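Local coordinates for aminopeptidase N (Francisella tularensis subsp. tularensis, PDB 5DLL), which probably cleaves single amino acids from the N-termini of intracellular peptides, as a zinc-dependent metallopeptidase of the M1 family, at residues A[31-37]-A[153-159]; A[44-50]-A[102-108]; A[237-242]-A[303-307]; A[248-252]-A[345-349]. All blocks are in the same frame, centred on the assembly; numbering follows the deposited sequence.

Contact 1: residues A[31-37]-A[153-159]; sequences THLIFEL and FTVKIIA
The carbonyl oxygen of Phe35 accepts the amide of Ile158 (Ile158 N to Phe35 O 2.7 Å), the N-H pointing almost straight at it (172°). Five more backbone bonds repeat this parallel pairing, running from Thr154 N to Thr31 O (3.0 Å) at one end to Leu37 N on Ile158 O (2.9 Å) at the other. CA-H groups add weaker contacts to the same acceptors, as where His32 CA lies 3.3 Å from Thr154 O.

Facing residues share a side of the sheet. Thr31, Leu33, Phe35, Phe153, Val155 and Ile157 form the buried side, which suits their largely apolar character. Thr31 and Phe153 run side by side, and Thr31 CB sits over one ring face, 4.0 Å from the Phe153 centroid, a CH-pi contact. With CG2 anti to the backbone N, the methyl of Thr31 reaches CE2 of the same ring (3.6 Å), while OG1 turns to the hydroxyl of Tyr143. The Phe35 ring presents CD1 to Val155 CG1 at 4.1 Å, and its edge meets Lys156 O. At the end of the pairing, Leu37 CD1 packs on Ile157 CG2 (3.9 Å).

The other side is partly exposed and more polar: the His32 ring packs obliquely on CB and OG1 of Thr154, without a hydrogen bond, Ile34 meets Ile158, and Lys156 leads its amine away.

Within the N-terminal domain this pair lies mid-sheet. Strand 42-52 flanks residues 31-37 antiparallel, strand 183-191 borders residues 153-159, and Leu201 and Ala203 of strand 201-204 cover the buried face.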
loop_
_atom_site.group_PDB
_atom_site.type_symbol
_atom_site.label_atom_id
_atom_site.label_comp_id
_atom_site.label_asym_id
_atom_site.label_seq_id
_atom_site.Cartn_x
_atom_site.Cartn_y
_atom_site.Cartn_z
ATOM N N THR A 31 -8.651 30.988 7.887
ATOM C CA THR A 31 -9.046 30.374 9.146
ATOM C C THR A 31 -7.980 30.686 10.194
ATOM O O THR A 31 -6.824 30.289 10.046
ATOM C CB THR A 31 -9.179 28.850 8.973
ATOM O OG1 THR A 31 -10.143 28.569 7.946
ATOM C CG2 THR A 31 -9.602 28.186 10.279
ATOM N N HIS A 32 -8.362 31.423 11.233
ATOM C CA HIS A 32 -7.443 31.775 12.314
ATOM C C HIS A 32 -7.882 31.089 13.594
ATOM O O HIS A 32 -8.954 31.384 14.115
ATOM C CB HIS A 32 -7.405 33.286 12.525
ATOM C CG HIS A 32 -6.847 34.040 11.361
ATOM N ND1 HIS A 32 -7.479 34.089 10.137
ATOM C CD2 HIS A 32 -5.717 34.772 11.231
ATOM C CE1 HIS A 32 -6.761 34.817 9.303
ATOM N NE2 HIS A 32 -5.685 35.243 9.941
ATOM N N LEU A 33 -7.051 30.176 14.089
ATOM C CA LEU A 33 -7.360 29.405 15.286
ATOM C C LEU A 33 -6.425 29.765 16.433
ATOM O O LEU A 33 -5.271 30.132 16.213
ATOM C CB LEU A 33 -7.253 27.902 15.000
ATOM C CG LEU A 33 -7.906 27.384 13.713
ATOM C CD1 LEU A 33 -7.747 25.874 13.621
ATOM C CD2 LEU A 33 -9.372 27.782 13.632
ATOM N N ILE A 34 -6.951 29.673 17.653
ATOM C CA ILE A 34 -6.157 29.763 18.878
ATOM C C ILE A 34 -6.507 28.557 19.742
ATOM O O ILE A 34 -7.683 28.318 20.033
ATOM C CB ILE A 34 -6.438 31.059 19.675
ATOM C CG1 ILE A 34 -6.152 32.302 18.815
ATOM C CG2 ILE A 34 -5.602 31.092 20.952
ATOM C CD1 ILE A 34 -6.765 33.583 19.341
ATOM N N PHE A 35 -5.487 27.796 20.129
ATOM C CA PHE A 35 -5.657 26.634 20.998
ATOM C C PHE A 35 -5.058 26.914 22.374
ATOM O O PHE A 35 -3.851 27.158 22.496
ATOM C CB PHE A 35 -4.981 25.400 20.399
ATOM C CG PHE A 35 -5.687 24.835 19.195
ATOM C CD1 PHE A 35 -5.507 25.400 17.935
ATOM C CD2 PHE A 35 -6.511 23.723 19.314
ATOM C CE1 PHE A 35 -6.146 24.876 16.824
ATOM C CE2 PHE A 35 -7.157 23.196 18.205
ATOM C CZ PHE A 35 -6.972 23.774 16.959
ATOM N N GLU A 36 -5.912 26.886 23.398
ATOM C CA GLU A 36 -5.472 26.961 24.783
ATOM C C GLU A 36 -5.535 25.559 25.369
ATOM O O GLU A 36 -6.564 25.140 25.895
ATOM C CB GLU A 36 -6.349 27.925 25.570
ATOM C CG GLU A 36 -6.414 29.299 24.934
ATOM C CD GLU A 36 -7.079 30.323 25.819
ATOM O OE1 GLU A 36 -8.005 31.002 25.335
ATOM O OE2 GLU A 36 -6.675 30.447 26.996
ATOM N N LEU A 37 -4.419 24.843 25.262
ATOM C CA LEU A 37 -4.378 23.422 25.574
ATOM C C LEU A 37 -4.565 23.117 27.057
ATOM O O LEU A 37 -3.945 23.741 27.928
ATOM C CB LEU A 37 -3.062 22.800 25.087
ATOM C CG LEU A 37 -2.819 22.791 23.576
ATOM C CD1 LEU A 37 -1.550 22.013 23.262
ATOM C CD2 LEU A 37 -4.005 22.204 22.818
ATOM N N PHE A 153 -4.532 28.905 6.682
ATOM C CA PHE A 153 -4.569 28.693 8.134
ATOM C C PHE A 153 -3.471 29.441 8.890
ATOM O O PHE A 153 -2.289 29.247 8.615
ATOM C CB PHE A 153 -4.429 27.198 8.455
ATOM C CG PHE A 153 -5.714 26.425 8.351
ATOM C CD1 PHE A 153 -6.217 26.048 7.115
ATOM C CD2 PHE A 153 -6.408 26.049 9.493
ATOM C CE1 PHE A 153 -7.391 25.320 7.014
ATOM C CE2 PHE A 153 -7.582 25.318 9.399
ATOM C CZ PHE A 153 -8.076 24.953 8.160
ATOM N N THR A 154 -3.874 30.281 9.843
ATOM C CA THR A 154 -2.969 30.787 10.877
ATOM C C THR A 154 -3.407 30.155 12.182
ATOM O O THR A 154 -4.596 30.125 12.481
ATOM C CB THR A 154 -3.050 32.315 11.033
ATOM O OG1 THR A 154 -2.940 32.937 9.747
ATOM C CG2 THR A 154 -1.940 32.823 11.960
ATOM N N VAL A 155 -2.452 29.654 12.959
ATOM C CA VAL A 155 -2.760 28.842 14.136
ATOM C C VAL A 155 -1.848 29.201 15.308
ATOM O O VAL A 155 -0.646 28.979 15.232
ATOM C CB VAL A 155 -2.588 27.330 13.816
ATOM C CG1 VAL A 155 -2.816 26.470 15.057
ATOM C CG2 VAL A 155 -3.512 26.901 12.678
ATOM N N LYS A 156 -2.415 29.747 16.384
ATOM C CA LYS A 156 -1.667 29.947 17.634
ATOM C C LYS A 156 -1.910 28.770 18.578
ATOM O O LYS A 156 -3.004 28.212 18.598
ATOM C CB LYS A 156 -2.060 31.262 18.322
ATOM C CG LYS A 156 -1.159 31.626 19.500
ATOM C CD LYS A 156 -1.671 32.820 20.291
ATOM C CE LYS A 156 -1.678 34.107 19.476
ATOM N NZ LYS A 156 -1.838 35.303 20.348
ATOM N N ILE A 157 -0.891 28.401 19.355
ATOM C CA ILE A 157 -1.007 27.330 20.352
ATOM C C ILE A 157 -0.451 27.802 21.692
ATOM O O ILE A 157 0.714 28.180 21.773
ATOM C CB ILE A 157 -0.234 26.057 19.927
ATOM C CG1 ILE A 157 -0.688 25.575 18.545
ATOM C CG2 ILE A 157 -0.418 24.946 20.957
ATOM C CD1 ILE A 157 0.106 24.399 18.017
ATOM N N ILE A 158 -1.279 27.760 22.737
ATOM C CA ILE A 158 -0.856 28.121 24.097
ATOM C C ILE A 158 -0.859 26.873 24.976
ATOM O O ILE A 158 -1.806 26.098 24.935
ATOM C CB ILE A 158 -1.784 29.194 24.701
ATOM C CG1 ILE A 158 -1.827 30.429 23.790
ATOM C CG2 ILE A 158 -1.313 29.586 26.094
ATOM C CD1 ILE A 158 -2.878 31.451 24.164
ATOM N N ALA A 159 0.197 26.677 25.764
ATOM C CA ALA A 159 0.310 25.484 26.617
ATOM C C ALA A 159 1.382 25.615 27.705
ATOM O O ALA A 159 2.130 26.590 27.744
ATOM C CB ALA A 159 0.594 24.258 25.759
#

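Contact 2: residues A[44-50]-A[102-108]; sequences VTANLYI and FVLQTVV. With NA (sodium ion), chain R.
A sodium site bridges this antiparallel strand pair of the M1 N-terminal domain, with Val44 and Thr106 as ligands from its two strands. Val44 O (2.3 Å) and Thr106 O (2.2 Å) bind the ion through carbonyls, and Thr106 OG1 adds a side-chain ligand at 2.5 Å; Thr141 OG1 supplies the other protein oxygen. Threonine suits this place because carbonyl and hydroxyl of one residue can chelate together: OG1 stands between the backbone N and the carbonyl carbon (chi1 73°), turned to the metal. Thr106 O also accepts Ala46 N, so one oxygen serves both sheet and ion.

Farther along runs the nearly straight bond from Leu48 N to Leu104 O (3.0 Å, 176°). On the buried face Ile50 covers the Phe102 ring: CB lies over it, 4.1 Å from the centroid, and CD1 reaches CE2 of Phe102 at 3.7 Å. On the partly exposed face Tyr49 and Val103 lie alongside each other, and the amides of Asn47 and Gln105 extend the same way with their planes 32° apart.

Strand 26-36 flanks residues 44-50, strand 70-76 flanks residues 102-108, and Leu62 of strand 62-65 packs on Ile50, Phe102 and Leu104, with Leu64 on Leu104.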
loop_
_atom_site.group_PDB
_atom_site.type_symbol
_atom_site.label_atom_id
_atom_site.label_comp_id
_atom_site.label_asym_id
_atom_site.label_seq_id
_atom_site.Cartn_x
_atom_site.Cartn_y
_atom_site.Cartn_z
ATOM N N VAL A 44 -10.977 26.471 21.970
ATOM C CA VAL A 44 -10.687 26.731 20.562
ATOM C C VAL A 44 -11.489 27.928 20.027
ATOM O O VAL A 44 -12.663 27.801 19.609
ATOM C CB VAL A 44 -10.951 25.480 19.696
ATOM C CG1 VAL A 44 -10.465 25.705 18.270
ATOM C CG2 VAL A 44 -10.278 24.257 20.311
ATOM N N THR A 45 -10.836 29.090 20.052
ATOM C CA THR A 45 -11.329 30.287 19.380
ATOM C C THR A 45 -10.994 30.162 17.901
ATOM O O THR A 45 -9.909 29.705 17.556
ATOM C CB THR A 45 -10.664 31.568 19.926
ATOM O OG1 THR A 45 -10.670 31.549 21.360
ATOM C CG2 THR A 45 -11.401 32.816 19.425
ATOM N N ALA A 46 -11.918 30.565 17.033
ATOM C CA ALA A 46 -11.718 30.448 15.587
ATOM C C ALA A 46 -12.387 31.584 14.828
ATOM O O ALA A 46 -13.596 31.792 14.950
ATOM C CB ALA A 46 -12.236 29.112 15.078
ATOM N N ASN A 47 -11.591 32.305 14.039
ATOM C CA ASN A 47 -12.093 33.368 13.182
ATOM C C ASN A 47 -12.142 32.890 11.743
ATOM O O ASN A 47 -11.106 32.720 11.107
ATOM C CB ASN A 47 -11.204 34.603 13.276
ATOM C CG ASN A 47 -11.502 35.443 14.493
ATOM O OD1 ASN A 47 -11.863 36.608 14.373
ATOM N ND2 ASN A 47 -11.347 34.859 15.673
ATOM N N LEU A 48 -13.353 32.682 11.243
ATOM C CA LEU A 48 -13.573 32.179 9.895
ATOM C C LEU A 48 -13.958 33.341 9.004
ATOM O O LEU A 48 -14.978 33.992 9.243
ATOM C CB LEU A 48 -14.700 31.136 9.889
ATOM C CG LEU A 48 -14.329 29.699 10.261
ATOM C CD1 LEU A 48 -13.356 29.642 11.428
ATOM C CD2 LEU A 48 -15.584 28.893 10.565
ATOM N N TYR A 49 -13.144 33.601 7.984
ATOM C CA TYR A 49 -13.419 34.676 7.032
ATOM C C TYR A 49 -14.107 34.084 5.816
ATOM O O TYR A 49 -13.475 33.496 4.947
ATOM C CB TYR A 49 -12.142 35.433 6.686
ATOM C CG TYR A 49 -11.566 36.112 7.908
ATOM C CD1 TYR A 49 -11.985 37.379 8.284
ATOM C CD2 TYR A 49 -10.640 35.465 8.714
ATOM C CE1 TYR A 49 -11.476 37.994 9.416
ATOM C CE2 TYR A 49 -10.132 36.072 9.846
ATOM C CZ TYR A 49 -10.551 37.334 10.189
ATOM O OH TYR A 49 -10.036 37.931 11.312
ATOM N N ILE A 50 -15.425 34.255 5.789
ATOM C CA ILE A 50 -16.317 33.509 4.917
ATOM C C ILE A 50 -16.898 34.415 3.834
ATOM O O ILE A 50 -17.138 35.603 4.065
ATOM C CB ILE A 50 -17.465 32.896 5.752
ATOM C CG1 ILE A 50 -16.899 31.977 6.844
ATOM C CG2 ILE A 50 -18.446 32.135 4.871
ATOM C CD1 ILE A 50 -17.864 31.705 7.975
ATOM N N PHE A 102 -18.352 38.074 5.385
ATOM C CA PHE A 102 -18.339 38.294 6.836
ATOM C C PHE A 102 -17.277 37.473 7.572
ATOM O O PHE A 102 -16.712 36.522 7.031
ATOM C CB PHE A 102 -19.721 37.992 7.432
ATOM C CG PHE A 102 -20.155 36.553 7.281
ATOM C CD1 PHE A 102 -20.702 36.096 6.087
ATOM C CD2 PHE A 102 -20.035 35.658 8.338
ATOM C CE1 PHE A 102 -21.107 34.780 5.944
ATOM C CE2 PHE A 102 -20.445 34.340 8.201
ATOM C CZ PHE A 102 -20.978 33.901 7.001
ATOM N N VAL A 103 -17.025 37.860 8.819
ATOM C CA VAL A 103 -16.147 37.113 9.713
ATOM C C VAL A 103 -16.987 36.522 10.850
ATOM O O VAL A 103 -17.805 37.218 11.459
ATOM C CB VAL A 103 -14.972 37.972 10.255
ATOM C CG1 VAL A 103 -15.418 39.373 10.649
ATOM C CG2 VAL A 103 -14.283 37.280 11.424
ATOM N N LEU A 104 -16.785 35.233 11.118
ATOM C CA LEU A 104 -17.506 34.533 12.165
ATOM C C LEU A 104 -16.543 34.009 13.225
ATOM O O LEU A 104 -15.735 33.129 12.945
ATOM C CB LEU A 104 -18.286 33.368 11.562
ATOM C CG LEU A 104 -19.101 32.524 12.544
ATOM C CD1 LEU A 104 -20.152 33.376 13.236
ATOM C CD2 LEU A 104 -19.741 31.345 11.829
ATOM N N GLN A 105 -16.641 34.544 14.439
ATOM C CA GLN A 105 -15.837 34.076 15.558
ATOM C C GLN A 105 -16.633 33.128 16.440
ATOM O O GLN A 105 -17.733 33.464 16.862
ATOM C CB GLN A 105 -15.352 35.252 16.405
ATOM C CG GLN A 105 -14.480 34.830 17.583
ATOM C CD GLN A 105 -14.039 35.991 18.442
ATOM O OE1 GLN A 105 -13.915 37.119 17.969
ATOM N NE2 GLN A 105 -13.798 35.721 19.718
ATOM N N THR A 106 -16.063 31.958 16.729
ATOM C CA THR A 106 -16.635 31.017 17.692
ATOM C C THR A 106 -15.580 30.606 18.711
ATOM O O THR A 106 -14.485 30.183 18.329
ATOM C CB THR A 106 -17.147 29.714 17.025
ATOM O OG1 THR A 106 -16.033 28.893 16.617
ATOM C CG2 THR A 106 -18.051 30.017 15.836
ATOM N N VAL A 107 -15.917 30.708 19.995
ATOM C CA VAL A 107 -15.138 30.057 21.049
ATOM C C VAL A 107 -15.845 28.764 21.429
ATOM O O VAL A 107 -17.063 28.748 21.597
ATOM C CB VAL A 107 -14.968 30.939 22.301
ATOM C CG1 VAL A 107 -14.131 30.216 23.349
ATOM C CG2 VAL A 107 -14.330 32.271 21.928
ATOM N N VAL A 108 -15.066 27.693 21.565
ATOM C CA VAL A 108 -15.576 26.340 21.800
ATOM C C VAL A 108 -14.675 25.643 22.826
ATOM O O VAL A 108 -13.489 25.950 22.912
ATOM C CB VAL A 108 -15.613 25.545 20.467
ATOM C CG1 VAL A 108 -15.499 24.041 20.671
ATOM C CG2 VAL A 108 -16.877 25.876 19.685
HETATM NA NA NA R . -14.192 27.980 17.946
#

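Contact 3: residues A[237-242]-A[303-307]; sequences YAMQAV and VQSVV
Two helices of the M1 catalytic domain pack here largely through alanine and valine, with Tyr237 and Gln304 at one side. The axes of segments 237-242 and 303-307 approach to 8.8 Å and cross at -51°. Helix 297-312 carries His309, a zinc ligand, so residues 237-242 back the helix that leads into the metal site.

The joint holds no hydrogen bond and rests on apolar packing. Alanine suits position 241 because its single methyl lets the backbones draw close: Ala241 CB lies 3.8 Å from Gln304 CA and 3.9 Å from Val307 CB. Ala238 leaves room beside Val303 and Val307.

Tyr237 makes the aromatic contact. Its CG is anti to the backbone N (chi1 -175°), carrying the ring across the neighbouring helix, where Val303 CG1 meets its edge in plane, 3.7 Å from Tyr237 CD2. Phe300, one turn earlier on that helix, meets the same ring edge-to-face.

As for polar groups, the Tyr237 hydroxyl passes near Gln304, whose extended chain carries OE1 to the side-chain amide of Asn347. Leu223 of strand 220-227 and Ile264 of strand 261-267 cover Val242. That residue reaches across at about a right angle to Val307, bringing Val242 CG2 within 3.6 Å of Val307 CG1.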
loop_
_atom_site.group_PDB
_atom_site.type_symbol
_atom_site.label_atom_id
_atom_site.label_comp_id
_atom_site.label_asym_id
_atom_site.label_seq_id
_atom_site.Cartn_x
_atom_site.Cartn_y
_atom_site.Cartn_z
ATOM N N TYR A 237 17.355 6.772 9.514
ATOM C CA TYR A 237 17.127 6.383 8.121
ATOM C C TYR A 237 15.944 7.139 7.501
ATOM O O TYR A 237 15.981 7.491 6.321
ATOM C CB TYR A 237 16.907 4.875 7.976
ATOM C CG TYR A 237 16.798 4.471 6.523
ATOM C CD1 TYR A 237 17.927 4.420 5.713
ATOM C CD2 TYR A 237 15.562 4.190 5.943
ATOM C CE1 TYR A 237 17.835 4.078 4.375
ATOM C CE2 TYR A 237 15.463 3.842 4.604
ATOM C CZ TYR A 237 16.604 3.788 3.826
ATOM O OH TYR A 237 16.527 3.446 2.496
ATOM N N ALA A 238 14.903 7.382 8.293
ATOM C CA ALA A 238 13.740 8.143 7.831
ATOM C C ALA A 238 14.131 9.532 7.327
ATOM O O ALA A 238 13.638 9.984 6.295
ATOM C CB ALA A 238 12.717 8.265 8.946
ATOM N N MET A 239 15.014 10.206 8.059
ATOM C CA MET A 239 15.519 11.512 7.642
ATOM C C MET A 239 16.127 11.419 6.252
ATOM O O MET A 239 15.915 12.297 5.417
ATOM C CB MET A 239 16.567 12.032 8.632
ATOM C CG MET A 239 17.138 13.403 8.279
ATOM S SD MET A 239 15.892 14.705 8.145
ATOM C CE MET A 239 15.772 15.211 9.858
ATOM N N GLN A 240 16.877 10.347 6.011
ATOM C CA GLN A 240 17.454 10.101 4.695
ATOM C C GLN A 240 16.371 9.890 3.638
ATOM O O GLN A 240 16.486 10.401 2.527
ATOM C CB GLN A 240 18.403 8.898 4.726
ATOM C CG GLN A 240 19.348 8.832 3.537
ATOM C CD GLN A 240 20.136 10.117 3.353
ATOM O OE1 GLN A 240 20.799 10.593 4.278
ATOM N NE2 GLN A 240 20.052 10.695 2.158
ATOM N N ALA A 241 15.323 9.146 3.990
ATOM C CA ALA A 241 14.178 8.936 3.096
ATOM C C ALA A 241 13.481 10.244 2.720
ATOM O O ALA A 241 12.938 10.362 1.620
ATOM C CB ALA A 241 13.182 7.971 3.718
ATOM N N VAL A 242 13.505 11.222 3.624
ATOM C CA VAL A 242 12.952 12.551 3.344
ATOM C C VAL A 242 13.795 13.284 2.295
ATOM O O VAL A 242 13.256 13.936 1.395
ATOM C CB VAL A 242 12.856 13.404 4.629
ATOM C CG1 VAL A 242 12.443 14.836 4.312
ATOM C CG2 VAL A 242 11.873 12.777 5.608
ATOM N N VAL A 303 10.199 1.701 4.810
ATOM C CA VAL A 303 10.357 2.999 5.487
ATOM C C VAL A 303 10.513 4.117 4.463
ATOM O O VAL A 303 9.913 5.185 4.599
ATOM C CB VAL A 303 11.584 3.011 6.429
ATOM C CG1 VAL A 303 11.949 4.431 6.850
ATOM C CG2 VAL A 303 11.323 2.153 7.658
ATOM N N GLN A 304 11.333 3.856 3.450
ATOM C CA GLN A 304 11.549 4.787 2.350
ATOM C C GLN A 304 10.249 5.071 1.598
ATOM O O GLN A 304 9.908 6.228 1.366
ATOM C CB GLN A 304 12.592 4.210 1.385
ATOM C CG GLN A 304 13.122 5.197 0.354
ATOM C CD GLN A 304 13.856 4.518 -0.788
ATOM O OE1 GLN A 304 13.348 3.575 -1.403
ATOM N NE2 GLN A 304 15.053 5.005 -1.087
ATOM N N SER A 305 9.545 4.000 1.227
ATOM C CA SER A 305 8.273 4.069 0.487
ATOM C C SER A 305 7.183 4.816 1.249
ATOM O O SER A 305 6.430 5.610 0.673
ATOM C CB SER A 305 7.772 2.648 0.191
ATOM O OG SER A 305 6.469 2.666 -0.359
ATOM N N VAL A 306 7.099 4.521 2.542
ATOM C CA VAL A 306 6.136 5.146 3.441
ATOM C C VAL A 306 6.374 6.658 3.519
ATOM O O VAL A 306 5.467 7.456 3.269
ATOM C CB VAL A 306 6.228 4.506 4.849
ATOM C CG1 VAL A 306 5.540 5.360 5.901
ATOM C CG2 VAL A 306 5.648 3.098 4.832
ATOM N N VAL A 307 7.603 7.039 3.858
ATOM C CA VAL A 307 7.976 8.445 3.960
ATOM C C VAL A 307 7.775 9.120 2.605
ATOM O O VAL A 307 7.226 10.222 2.524
ATOM C CB VAL A 307 9.447 8.613 4.417
ATOM C CG1 VAL A 307 9.894 10.068 4.314
ATOM C CG2 VAL A 307 9.636 8.102 5.841
#

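Contact 4: residues A[248-252]-A[345-349]; sequences WDEDR and DLNSR
Trp248 and Leu346 are the nearest backbone positions, their CA atoms 8.9 Å apart: residues 248-252 form a helix with a wider pi-type turn at 249-252, while 345-349 leave one helix and enter the next, with Ser348 at its N-cap.

Long side chains close the distance, meeting at Asp345, whose OD2 accepts two donors from the first helix. Trp248 NE1 lies 2.7 Å from Asp345 OD2, its nearly straight N-H (169°) in the indole plane and directed at the anti lone pair of OD2. Arg252 NH1 reaches Asp345 OD2 at 3.0 Å from the syn side, somewhat out of the carboxylate plane. An extended chain, CG anti to the backbone N (chi1 -178°), brings it there. Arg252 CB, one turn along from Trp248, lies over one indole face. The second oxygen of the acid serves its own segment: Arg349 NH1 meets Asp345 OD1 at 3.0 Å, from above the carboxylate plane. Leu346 CD1 packs 3.7 Å from Trp248 CD1.

Arg252 NH1 and Arg349 NH1 lie 3.9 Å apart, gathered round acids: both arginines also bridge to Glu341, and Arg252 to Glu409, which probably offsets the closeness of the two positive groups. Tryptophan suits its buried place, offering a single N-H beside a broad apolar surface that also meets Phe312. Arg252, Asp345 and Arg349 form a salt-bridge network joining helices of the M1 catalytic domain near its surface.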
loop_
_atom_site.group_PDB
_atom_site.type_symbol
_atom_site.label_atom_id
_atom_site.label_comp_id
_atom_site.label_asym_id
_atom_site.label_seq_id
_atom_site.Cartn_x
_atom_site.Cartn_y
_atom_site.Cartn_z
ATOM N N TRP A 248 14.066 13.503 -5.446
ATOM C CA TRP A 248 13.468 12.745 -6.539
ATOM C C TRP A 248 12.294 13.490 -7.151
ATOM O O TRP A 248 12.048 13.405 -8.356
ATOM C CB TRP A 248 13.005 11.376 -6.051
ATOM C CG TRP A 248 12.321 10.577 -7.108
ATOM C CD1 TRP A 248 12.911 9.798 -8.057
ATOM C CD2 TRP A 248 10.911 10.478 -7.328
ATOM N NE1 TRP A 248 11.956 9.215 -8.854
ATOM C CE2 TRP A 248 10.716 9.615 -8.425
ATOM C CE3 TRP A 248 9.789 11.028 -6.696
ATOM C CZ2 TRP A 248 9.444 9.289 -8.906
ATOM C CZ3 TRP A 248 8.525 10.705 -7.181
ATOM C CH2 TRP A 248 8.367 9.844 -8.274
ATOM N N ASP A 249 11.571 14.215 -6.310
ATOM C CA ASP A 249 10.419 14.975 -6.753
ATOM C C ASP A 249 10.897 16.148 -7.596
ATOM O O ASP A 249 10.312 16.433 -8.649
ATOM C CB ASP A 249 9.602 15.465 -5.552
ATOM C CG ASP A 249 8.098 15.345 -5.767
ATOM O OD1 ASP A 249 7.656 15.061 -6.902
ATOM O OD2 ASP A 249 7.344 15.529 -4.784
ATOM N N GLU A 250 11.963 16.812 -7.140
ATOM C CA GLU A 250 12.606 17.877 -7.922
ATOM C C GLU A 250 13.131 17.345 -9.251
ATOM O O GLU A 250 12.792 17.867 -10.314
ATOM C CB GLU A 250 13.759 18.520 -7.146
ATOM C CG GLU A 250 13.319 19.434 -6.017
ATOM C CD GLU A 250 14.482 20.049 -5.259
ATOM O OE1 GLU A 250 15.593 19.487 -5.288
ATOM O OE2 GLU A 250 14.288 21.101 -4.622
ATOM N N ASP A 251 13.950 16.298 -9.187
ATOM C CA ASP A 251 14.598 15.758 -10.382
ATOM C C ASP A 251 13.584 15.271 -11.415
ATOM O O ASP A 251 13.597 15.723 -12.550
ATOM C CB ASP A 251 15.569 14.622 -10.019
ATOM C CG ASP A 251 16.854 15.124 -9.346
ATOM O OD1 ASP A 251 17.142 16.343 -9.378
ATOM O OD2 ASP A 251 17.590 14.282 -8.785
ATOM N N ARG A 252 12.693 14.370 -11.020
ATOM C CA ARG A 252 11.788 13.746 -11.979
ATOM C C ARG A 252 10.510 14.539 -12.273
ATOM O O ARG A 252 10.054 14.569 -13.418
ATOM C CB ARG A 252 11.419 12.333 -11.534
ATOM C CG ARG A 252 10.525 11.644 -12.543
ATOM C CD ARG A 252 10.601 10.132 -12.499
ATOM N NE ARG A 252 9.578 9.579 -13.383
ATOM C CZ ARG A 252 9.174 8.314 -13.393
ATOM N NH1 ARG A 252 9.711 7.420 -12.567
ATOM N NH2 ARG A 252 8.223 7.943 -14.245
ATOM N N ASP A 345 12.761 3.729 -9.287
ATOM C CA ASP A 345 13.986 4.429 -9.688
ATOM C C ASP A 345 15.163 4.181 -8.737
ATOM O O ASP A 345 16.258 3.850 -9.184
ATOM C CB ASP A 345 13.728 5.937 -9.801
ATOM C CG ASP A 345 12.758 6.291 -10.928
ATOM O OD1 ASP A 345 12.589 5.476 -11.867
ATOM O OD2 ASP A 345 12.170 7.396 -10.872
ATOM N N LEU A 346 14.931 4.326 -7.436
ATOM C CA LEU A 346 16.001 4.212 -6.430
ATOM C C LEU A 346 16.296 2.776 -5.964
ATOM O O LEU A 346 17.207 2.568 -5.160
ATOM C CB LEU A 346 15.692 5.092 -5.213
ATOM C CG LEU A 346 15.931 6.600 -5.351
ATOM C CD1 LEU A 346 14.980 7.242 -6.351
ATOM C CD2 LEU A 346 15.789 7.262 -3.990
ATOM N N ASN A 347 15.530 1.795 -6.444
ATOM C CA ASN A 347 15.811 0.380 -6.173
ATOM C C ASN A 347 15.759 -0.402 -7.495
ATOM O O ASN A 347 16.392 0.011 -8.461
ATOM C CB ASN A 347 14.848 -0.184 -5.112
ATOM C CG ASN A 347 14.845 0.626 -3.820
ATOM O OD1 ASN A 347 15.449 0.223 -2.825
ATOM N ND2 ASN A 347 14.162 1.769 -3.826
ATOM N N SER A 348 15.020 -1.510 -7.553
ATOM C CA SER A 348 14.832 -2.258 -8.798
ATOM C C SER A 348 13.440 -2.023 -9.380
ATOM O O SER A 348 12.438 -2.347 -8.739
ATOM C CB SER A 348 15.020 -3.751 -8.545
ATOM O OG SER A 348 14.760 -4.494 -9.725
ATOM N N ARG A 349 13.379 -1.480 -10.594
ATOM C CA ARG A 349 12.099 -1.191 -11.250
ATOM C C ARG A 349 11.279 -2.451 -11.467
ATOM O O ARG A 349 10.086 -2.480 -11.171
ATOM C CB ARG A 349 12.307 -0.509 -12.606
ATOM C CG ARG A 349 12.820 0.925 -12.530
ATOM C CD ARG A 349 12.418 1.734 -13.753
ATOM N NE ARG A 349 10.971 1.698 -13.959
ATOM C CZ ARG A 349 10.094 2.550 -13.427
ATOM N NH1 ARG A 349 10.483 3.557 -12.648
ATOM N NH2 ARG A 349 8.807 2.394 -13.687
#

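How the contacts relate
Contacts 1 and 2 are neighbours in one sheet of the N-terminal domain, their centres about 12 Å apart. Strands 26-36 and 42-52 join them directly, through His32 O to Asn47 N at 2.8 Å and Leu33 CD2 to Ala46 CB at 3.5 Å; the sodium ion of contact 2 lies about 6 Å from the Leu33 side chain. Contacts 3 and 4 share helix 236-253 in the catalytic domain, about 13 Å apart between centres, and touch where Gln304 OE1 meets Asn347 ND2 (3.1 Å). Both lie near the zinc site without touching it: the ion is about 12 Å from the side chain of Val307 and 13 Å from that of Trp248. Contacts 1 and 3 stay about 20 Å apart at their nearest atoms.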